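Local atomic coordinates of deseasin MCP-01 (Pseudoalteromonas sp., PDB entry 3VV3), a protein that cleaves peptide bonds as a collagen-degrading serine protease of the subtilisin family, in a catalytic domain that binds calcium ions. Residues A[7-12]-A[30-35]. Residues are numbered along the deposited sequence; the frame is centred on the assembly and turned at random.
Sequences PRFDDL and DAPEAW. With CA (calcium ion), chain E; CA (calcium ion), chain D.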
ATOM      1  N   PRO A   7     -12.728  13.609  17.926  1.00 11.34           N
ATOM      2  CA  PRO A   7     -13.822  12.627  17.915  1.00 14.64           C
ATOM      3  C   PRO A   7     -13.387  11.209  17.564  1.00 14.61           C
ATOM      4  O   PRO A   7     -14.044  10.268  17.991  1.00 12.60           O
ATOM      5  CB  PRO A   7     -14.772  13.161  16.839  1.00 16.18           C
ATOM      6  CG  PRO A   7     -14.446  14.589  16.698  1.00 20.70           C
ATOM      7  CD  PRO A   7     -12.981  14.730  17.009  1.00 13.43           C
ATOM      8  N   ARG A   8     -12.306  11.058  16.802  1.00 12.55           N
ATOM      9  CA  ARG A   8     -11.849   9.734  16.389  1.00 13.13           C
ATOM     10  C   ARG A   8     -10.740   9.198  17.286  1.00 12.37           C
ATOM     11  O   ARG A   8     -10.115   8.179  16.971  1.00 10.57           O
ATOM     12  CB  ARG A   8     -11.361   9.755  14.929  1.00 12.19           C
ATOM     13  CG  ARG A   8     -12.410  10.175  13.897  1.00 14.39           C
ATOM     14  CD  ARG A   8     -13.579   9.200  13.818  1.00 17.93           C
ATOM     15  NE  ARG A   8     -13.201   7.851  13.389  1.00 16.79           N
ATOM     16  CZ  ARG A   8     -13.113   7.457  12.120  1.00 15.90           C
ATOM     17  NH1 ARG A   8     -13.366   8.308  11.134  1.00 18.53           N
ATOM     18  NH2 ARG A   8     -12.770   6.205  11.836  1.00 20.10           N
ATOM     19  N   PHE A   9     -10.504   9.859  18.414  1.00 11.29           N
ATOM     20  CA  PHE A   9      -9.404   9.454  19.281  1.00 12.54           C
ATOM     21  C   PHE A   9      -9.401   7.979  19.647  1.00 12.94           C
ATOM     22  O   PHE A   9      -8.348   7.359  19.680  1.00 10.15           O
ATOM     23  CB  PHE A   9      -9.333  10.259  20.582  1.00 15.44           C
ATOM     24  CG  PHE A   9      -8.139   9.895  21.416  1.00 14.49           C
ATOM     25  CD1 PHE A   9      -6.884  10.382  21.085  1.00 11.55           C
ATOM     26  CD2 PHE A   9      -8.252   9.023  22.485  1.00 16.08           C
ATOM     27  CE1 PHE A   9      -5.770  10.030  21.822  1.00 12.18           C
ATOM     28  CE2 PHE A   9      -7.141   8.666  23.229  1.00 15.46           C
ATOM     29  CZ  PHE A   9      -5.891   9.176  22.892  1.00 13.67           C
ATOM     30  N   ASP A  10     -10.571   7.428  19.956  1.00 12.98           N
ATOM     31  CA  ASP A  10     -10.645   6.054  20.451  1.00 15.19           C
ATOM     32  C   ASP A  10     -10.228   4.998  19.416  1.00 12.51           C
ATOM     33  O   ASP A  10      -9.970   3.847  19.773  1.00 11.87           O
ATOM     34  CB  ASP A  10     -12.047   5.745  20.993  1.00 17.35           C
ATOM     35  CG  ASP A  10     -12.340   6.460  22.305  1.00 25.76           C
ATOM     36  OD1 ASP A  10     -11.396   6.993  22.929  1.00 19.72           O
ATOM     37  OD2 ASP A  10     -13.523   6.478  22.714  1.00 25.75           O
ATOM     38  N   ASP A  11     -10.173   5.387  18.145  1.00 11.69           N
ATOM     39  CA  ASP A  11      -9.740   4.478  17.084  1.00 10.75           C
ATOM     40  C   ASP A  11      -8.216   4.410  16.990  1.00 10.63           C
ATOM     41  O   ASP A  11      -7.666   3.548  16.300  1.00  8.32           O
ATOM     42  CB  ASP A  11     -10.325   4.907  15.735  1.00 11.69           C
ATOM     43  CG  ASP A  11     -11.826   4.727  15.671  1.00 18.32           C
ATOM     44  OD1 ASP A  11     -12.317   3.728  16.221  1.00 22.43           O
ATOM     45  OD2 ASP A  11     -12.510   5.583  15.080  1.00 21.02           O
ATOM     46  N   LEU A  12      -7.544   5.330  17.681  1.00  9.63           N
ATOM     47  CA  LEU A  12      -6.083   5.423  17.643  1.00  7.65           C
ATOM     48  C   LEU A  12      -5.416   4.520  18.680  1.00  6.83           C
ATOM     49  O   LEU A  12      -4.839   4.993  19.661  1.00  8.68           O
ATOM     50  CB  LEU A  12      -5.646   6.885  17.837  1.00  7.63           C
ATOM     51  CG  LEU A  12      -6.231   7.834  16.788  1.00  7.54           C
ATOM     52  CD1 LEU A  12      -5.883   9.296  17.106  1.00  5.35           C
ATOM     53  CD2 LEU A  12      -5.772   7.457  15.365  1.00  7.52           C
ATOM     54  N   ASP A  30       1.920   4.894  24.860  1.00  6.64           N
ATOM     55  CA  ASP A  30       1.678   5.704  26.058  1.00  6.97           C
ATOM     56  C   ASP A  30       1.665   7.202  25.742  1.00  8.36           C
ATOM     57  O   ASP A  30       2.285   7.997  26.458  1.00  9.80           O
ATOM     58  CB  ASP A  30       2.728   5.416  27.151  1.00  7.48           C
ATOM     59  CG  ASP A  30       2.449   4.126  27.930  1.00  7.94           C
ATOM     60  OD1 ASP A  30       1.302   3.638  27.904  1.00  7.11           O
ATOM     61  OD2 ASP A  30       3.375   3.612  28.584  1.00  5.93           O
ATOM     62  N   ALA A  31       0.950   7.589  24.687  1.00  6.66           N
ATOM     63  CA  ALA A  31       0.902   8.990  24.273  1.00  8.90           C
ATOM     64  C   ALA A  31       0.215   9.914  25.292  1.00 11.06           C
ATOM     65  O   ALA A  31       0.716  10.999  25.567  1.00  7.87           O
ATOM     66  CB  ALA A  31       0.253   9.129  22.898  1.00  9.29           C
ATOM     67  N   PRO A  32      -0.944   9.500  25.843  1.00 11.89           N
ATOM     68  CA  PRO A  32      -1.598  10.412  26.795  1.00  8.99           C
ATOM     69  C   PRO A  32      -0.726  10.697  28.011  1.00  9.36           C
ATOM     70  O   PRO A  32      -0.728  11.814  28.532  1.00 12.81           O
ATOM     71  CB  PRO A  32      -2.863   9.649  27.204  1.00 11.50           C
ATOM     72  CG  PRO A  32      -3.137   8.726  26.023  1.00 11.68           C
ATOM     73  CD  PRO A  32      -1.765   8.302  25.571  1.00 11.43           C
ATOM     74  N   GLU A  33       0.013   9.696  28.462  1.00 10.69           N
ATOM     75  CA  GLU A  33       0.943   9.899  29.559  1.00 12.15           C
ATOM     76  C   GLU A  33       2.023  10.895  29.133  1.00 12.39           C
ATOM     77  O   GLU A  33       2.334  11.841  29.859  1.00 12.22           O
ATOM     78  CB  GLU A  33       1.554   8.568  29.993  1.00 12.09           C
ATOM     79  CG  GLU A  33       0.571   7.614  30.695  1.00 13.40           C
ATOM     80  CD  GLU A  33      -0.355   6.842  29.755  1.00 16.19           C
ATOM     81  OE1 GLU A  33      -0.270   7.013  28.513  1.00 10.22           O
ATOM     82  OE2 GLU A  33      -1.184   6.052  30.276  1.00 13.00           O
ATOM     83  N   ALA A  34       2.578  10.698  27.940  1.00 10.68           N
ATOM     84  CA  ALA A  34       3.616  11.596  27.445  1.00  9.68           C
ATOM     85  C   ALA A  34       3.104  13.029  27.351  1.00 10.35           C
ATOM     86  O   ALA A  34       3.840  13.986  27.617  1.00 12.36           O
ATOM     87  CB  ALA A  34       4.143  11.121  26.076  1.00  8.19           C
ATOM     88  N   TRP A  35       1.839  13.178  26.979  1.00  9.87           N
ATOM     89  CA  TRP A  35       1.269  14.506  26.790  1.00 11.49           C
ATOM     90  C   TRP A  35       1.164  15.310  28.085  1.00 11.60           C
ATOM     91  O   TRP A  35       0.935  16.510  28.047  1.00 11.61           O
ATOM     92  CB  TRP A  35      -0.088  14.428  26.090  1.00 10.02           C
ATOM     93  CG  TRP A  35       0.022  13.949  24.670  1.00 10.38           C
ATOM     94  CD1 TRP A  35       1.110  14.067  23.848  1.00 11.69           C
ATOM     95  CD2 TRP A  35      -0.992  13.290  23.903  1.00 10.00           C
ATOM     96  NE1 TRP A  35       0.834  13.512  22.618  1.00  7.83           N
ATOM     97  CE2 TRP A  35      -0.448  13.030  22.627  1.00 10.23           C
ATOM     98  CE3 TRP A  35      -2.306  12.883  24.174  1.00 11.16           C
ATOM     99  CZ2 TRP A  35      -1.173  12.398  21.622  1.00  7.01           C
ATOM    100  CZ3 TRP A  35      -3.024  12.256  23.178  1.00 11.50           C
ATOM    101  CH2 TRP A  35      -2.454  12.015  21.911  1.00 10.60           C
TER
HETATM  102 CA    CA E 403       2.192   1.566  29.246  1.00 30.00          CA
HETATM  103 CA    CA D 402      -1.031   2.685  27.562  1.00 30.00          CA
HETATM  104  O   HOH W   1      -1.492   3.528  29.677  1.00  5.64           O
HETATM  105  O   HOH W   2      -1.615   5.111  26.916  1.00  8.07           O
HETATM  106  O   HOH W   3      -3.173   1.822  27.750  1.00  8.59           O
HETATM  107  O   HOH W   4       0.997   2.540  30.884  1.00 12.47           O
HETATM  108  O   HOH W   5       3.377   1.203  31.400  1.00 20.40           O
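Phe9 reaches from the 3-10 turn 9-11 to Pro32 and Trp35 of residues 30-35, and the contact is wholly apolar. A chi1 of -176° turns the Phe9 ring away from its own backbone N, far enough to bridge backbones whose nearest CA atoms, those of Phe9 and Pro32, lie 10.9 Å apart. Phe9 CE1 meets the benzo rim of the indole in the indole plane, 3.8 Å from Trp35 CZ3, while Pro32 CG lies at the phenyl edge, 4.2 Å from Phe9 CZ. Proline suits the first turn of a helix, where a backbone N-H would find no acceptor within the helix, and it offers a compact apolar ring.

Both segments precede 45-50, the first strand of the parallel sheet of the subtilisin-type alpha/beta fold. Trp35 NE1 is hydrogen-bonded to Val126 O, tying the indole to a loop of that fold.

Polar groups find partners away from the facing segment. Arg8 NE forms a salt bridge with Asp11 OD2 at 2.9 Å, the oxygen lying in the guanidinium plane. Asp30, whose compact carboxylate supplies charged oxygens, chelates one calcium ion through OD1 and OD2; OD1 also binds the second, and Asp26 and Asp28 contribute ligands. Glu33 OE1 and OE2 accept hydrogen bonds from two waters of that second ion.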